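Local coordinates for protein nuclear hormone receptor HR38 (Drosophila melanogaster, PDB 1PDU) that is an orphan nuclear receptor that mediates an atypical ecdysteroid signalling pathway, probably by regulating transcription as a member of the nuclear hormone receptor family, at residues A[93-98]-A[137-142]. Sequence-based numbering, arbitrary orientation.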
ATOM      1  N   PHE A  93      -1.536  -1.176  -1.094  1.00 26.02           N
ATOM      2  CA  PHE A  93      -2.569  -0.316  -1.623  1.00 26.83           C
ATOM      3  C   PHE A  93      -3.083   0.615  -0.518  1.00 26.48           C
ATOM      4  O   PHE A  93      -3.170   1.828  -0.701  1.00 26.69           O
ATOM      5  CB  PHE A  93      -3.713  -1.168  -2.181  1.00 26.42           C
ATOM      6  CG  PHE A  93      -4.859  -0.358  -2.735  1.00 27.79           C
ATOM      7  CD1 PHE A  93      -4.706   0.382  -3.903  1.00 27.26           C
ATOM      8  CD2 PHE A  93      -6.084  -0.320  -2.072  1.00 26.61           C
ATOM      9  CE1 PHE A  93      -5.761   1.155  -4.409  1.00 27.86           C
ATOM     10  CE2 PHE A  93      -7.144   0.450  -2.566  1.00 28.99           C
ATOM     11  CZ  PHE A  93      -6.984   1.190  -3.736  1.00 27.91           C
ATOM     12  N   VAL A  94      -3.410   0.045   0.633  1.00 26.50           N
ATOM     13  CA  VAL A  94      -3.924   0.835   1.742  1.00 27.18           C
ATOM     14  C   VAL A  94      -2.870   1.778   2.320  1.00 27.85           C
ATOM     15  O   VAL A  94      -3.175   2.923   2.662  1.00 28.24           O
ATOM     16  CB  VAL A  94      -4.491  -0.089   2.849  1.00 27.11           C
ATOM     17  CG1 VAL A  94      -4.941   0.721   4.034  1.00 27.21           C
ATOM     18  CG2 VAL A  94      -5.686  -0.872   2.297  1.00 25.70           C
ATOM     19  N   LEU A  95      -1.631   1.306   2.404  1.00 28.25           N
ATOM     20  CA  LEU A  95      -0.546   2.117   2.936  1.00 29.66           C
ATOM     21  C   LEU A  95      -0.295   3.352   2.073  1.00 30.69           C
ATOM     22  O   LEU A  95      -0.180   4.459   2.597  1.00 31.58           O
ATOM     23  CB  LEU A  95       0.740   1.290   3.047  1.00 28.26           C
ATOM     24  CG  LEU A  95       1.931   2.045   3.651  1.00 29.95           C
ATOM     25  CD1 LEU A  95       1.607   2.451   5.081  1.00 28.42           C
ATOM     26  CD2 LEU A  95       3.179   1.175   3.610  1.00 27.39           C
ATOM     27  N   ARG A  96      -0.217   3.175   0.758  1.00 30.95           N
ATOM     28  CA  ARG A  96       0.017   4.307  -0.134  1.00 31.86           C
ATOM     29  C   ARG A  96      -1.154   5.255  -0.101  1.00 33.26           C
ATOM     30  O   ARG A  96      -0.989   6.479  -0.084  1.00 33.54           O
ATOM     31  CB  ARG A  96       0.260   3.831  -1.572  1.00 32.71           C
ATOM     32  CG  ARG A  96       1.731   3.500  -1.826  1.00 35.19           C
ATOM     33  CD  ARG A  96       1.893   2.320  -2.737  1.00 37.68           C
ATOM     34  NE  ARG A  96       1.910   2.700  -4.143  1.00 40.75           N
ATOM     35  CZ  ARG A  96       3.007   3.039  -4.813  1.00 40.65           C
ATOM     36  NH1 ARG A  96       4.187   3.053  -4.202  1.00 38.68           N
ATOM     37  NH2 ARG A  96       2.927   3.334  -6.105  1.00 40.19           N
ATOM     38  N   LEU A  97      -2.346   4.679  -0.087  1.00 33.91           N
ATOM     39  CA  LEU A  97      -3.558   5.469  -0.051  1.00 33.50           C
ATOM     40  C   LEU A  97      -3.577   6.351   1.188  1.00 32.67           C
ATOM     41  O   LEU A  97      -3.798   7.554   1.090  1.00 31.07           O
ATOM     42  CB  LEU A  97      -4.777   4.545  -0.054  1.00 34.52           C
ATOM     43  CG  LEU A  97      -6.141   5.216   0.058  1.00 34.03           C
ATOM     44  CD1 LEU A  97      -6.256   6.330  -0.970  1.00 34.36           C
ATOM     45  CD2 LEU A  97      -7.226   4.159  -0.141  1.00 34.97           C
ATOM     46  N   ALA A  98      -3.331   5.746   2.347  1.00 31.93           N
ATOM     47  CA  ALA A  98      -3.347   6.472   3.610  1.00 31.78           C
ATOM     48  C   ALA A  98      -2.241   7.514   3.723  1.00 32.52           C
ATOM     49  O   ALA A  98      -2.459   8.590   4.283  1.00 32.16           O
ATOM     50  CB  ALA A  98      -3.263   5.499   4.773  1.00 31.26           C
ATOM     51  N   ARG A 137      -4.325   9.606   9.373  1.00 41.73           N
ATOM     52  CA  ARG A 137      -4.010  10.639  10.357  1.00 43.58           C
ATOM     53  C   ARG A 137      -2.937  10.130  11.314  1.00 43.53           C
ATOM     54  O   ARG A 137      -2.057  10.882  11.738  1.00 44.13           O
ATOM     55  CB  ARG A 137      -5.269  11.051  11.126  1.00 44.29           C
ATOM     56  CG  ARG A 137      -6.342  11.668  10.236  1.00 46.85           C
ATOM     57  CD  ARG A 137      -7.521  12.209  11.044  1.00 47.87           C
ATOM     58  NE  ARG A 137      -8.312  11.155  11.685  1.00 49.43           N
ATOM     59  CZ  ARG A 137      -9.438  10.644  11.186  1.00 49.14           C
ATOM     60  NH1 ARG A 137     -10.081   9.687  11.846  1.00 48.99           N
ATOM     61  NH2 ARG A 137      -9.928  11.094  10.035  1.00 48.96           N
ATOM     62  N   SER A 138      -3.003   8.845  11.639  1.00 43.21           N
ATOM     63  CA  SER A 138      -2.018   8.250  12.530  1.00 43.36           C
ATOM     64  C   SER A 138      -0.611   8.386  11.925  1.00 43.13           C
ATOM     65  O   SER A 138       0.331   8.790  12.615  1.00 42.43           O
ATOM     66  CB  SER A 138      -2.348   6.768  12.768  1.00 44.24           C
ATOM     67  OG  SER A 138      -1.381   6.138  13.605  1.00 46.68           O
ATOM     68  N   LEU A 139      -0.475   8.051  10.640  1.00 41.75           N
ATOM     69  CA  LEU A 139       0.817   8.141   9.950  1.00 40.81           C
ATOM     70  C   LEU A 139       1.403   9.549  10.003  1.00 40.86           C
ATOM     71  O   LEU A 139       2.575   9.743  10.333  1.00 38.24           O
ATOM     72  CB  LEU A 139       0.678   7.740   8.480  1.00 38.16           C
ATOM     73  CG  LEU A 139       0.370   6.284   8.132  1.00 37.24           C
ATOM     74  CD1 LEU A 139       0.107   6.170   6.639  1.00 34.15           C
ATOM     75  CD2 LEU A 139       1.525   5.395   8.555  1.00 34.11           C
ATOM     76  N   HIS A 140       0.569  10.523   9.669  1.00 42.13           N
ATOM     77  CA  HIS A 140       0.978  11.913   9.647  1.00 44.73           C
ATOM     78  C   HIS A 140       1.265  12.519  11.020  1.00 45.81           C
ATOM     79  O   HIS A 140       2.036  13.473  11.124  1.00 46.16           O
ATOM     80  CB  HIS A 140      -0.071  12.714   8.887  1.00 45.85           C
ATOM     81  CG  HIS A 140      -0.281  12.219   7.488  1.00 49.23           C
ATOM     82  ND1 HIS A 140       0.752  12.114   6.578  1.00 49.14           N
ATOM     83  CD2 HIS A 140      -1.385  11.743   6.861  1.00 49.22           C
ATOM     84  CE1 HIS A 140       0.293  11.594   5.453  1.00 50.44           C
ATOM     85  NE2 HIS A 140      -1.000  11.359   5.600  1.00 50.34           N
ATOM     86  N   ASN A 141       0.656  11.970  12.070  1.00 46.62           N
ATOM     87  CA  ASN A 141       0.911  12.471  13.414  1.00 47.26           C
ATOM     88  C   ASN A 141       2.337  12.119  13.774  1.00 46.67           C
ATOM     89  O   ASN A 141       3.041  12.903  14.408  1.00 48.09           O
ATOM     90  CB  ASN A 141      -0.047  11.846  14.436  1.00 48.43           C
ATOM     91  CG  ASN A 141      -1.413  12.503  14.424  1.00 51.25           C
ATOM     92  OD1 ASN A 141      -1.525  13.736  14.410  1.00 51.88           O
ATOM     93  ND2 ASN A 141      -2.463  11.687  14.437  1.00 52.31           N
ATOM     94  N   LEU A 142       2.754  10.929  13.362  1.00 45.24           N
ATOM     95  CA  LEU A 142       4.099  10.453  13.616  1.00 44.98           C
ATOM     96  C   LEU A 142       5.095  11.165  12.702  1.00 45.96           C
ATOM     97  O   LEU A 142       6.286  11.248  13.009  1.00 46.96           O
ATOM     98  CB  LEU A 142       4.169   8.951  13.364  1.00 44.56           C
ATOM     99  CG  LEU A 142       5.561   8.332  13.445  1.00 45.36           C
ATOM    100  CD1 LEU A 142       6.126   8.579  14.830  1.00 45.74           C
ATOM    101  CD2 LEU A 142       5.495   6.842  13.149  1.00 45.87           C
TER
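A98 and L139 mark the closest backbone approach of two helical segments, with their CA atoms 7.8 Å apart. The short axes of 93-98 and 137-142 come within 10.6 Å, and their N-to-C directions differ by 60°. The contact is small, burying 151 Å² over both sides.

L139 carries the apolar part. Its CB points at helix 78-100, and chi1 of -68° sets CG beside its own backbone N. With chi2 extended, the CD1 branch reaches across and does the touching. CD1 packs against A98 CB at 3.9 Å and lies 4.0 Å from A98 C. The same methyl meets L95 CD1 more loosely, at 4.3 Å. L95 lies one turn before A98, and its end comes nearer to L139 than its CB bond would suggest.

H140 adds the polar part. Its NE2 gives a weak hydrogen bond to A98 O, 3.4 Å long and bent to 136° at the hydrogen. A98 O lies obliquely off the imidazole ring. The single N-H on NE2 is shared, weakly, between A98 O and A101 O. S136 OG also bonds A98 O. S136 and, more weakly, H140 thus reach backbone carbonyls near the C-terminal end of helix 78-100 and just past it.

Around the patch, F135 touches both L95 and A98. L95 also packs on F149, C153 and T156 of helix 146-157 and on L208 of helix 204-225. This buried junction of crossing helices belongs to the layered alpha-helical sandwich characteristic of nuclear receptor ligand-binding domains.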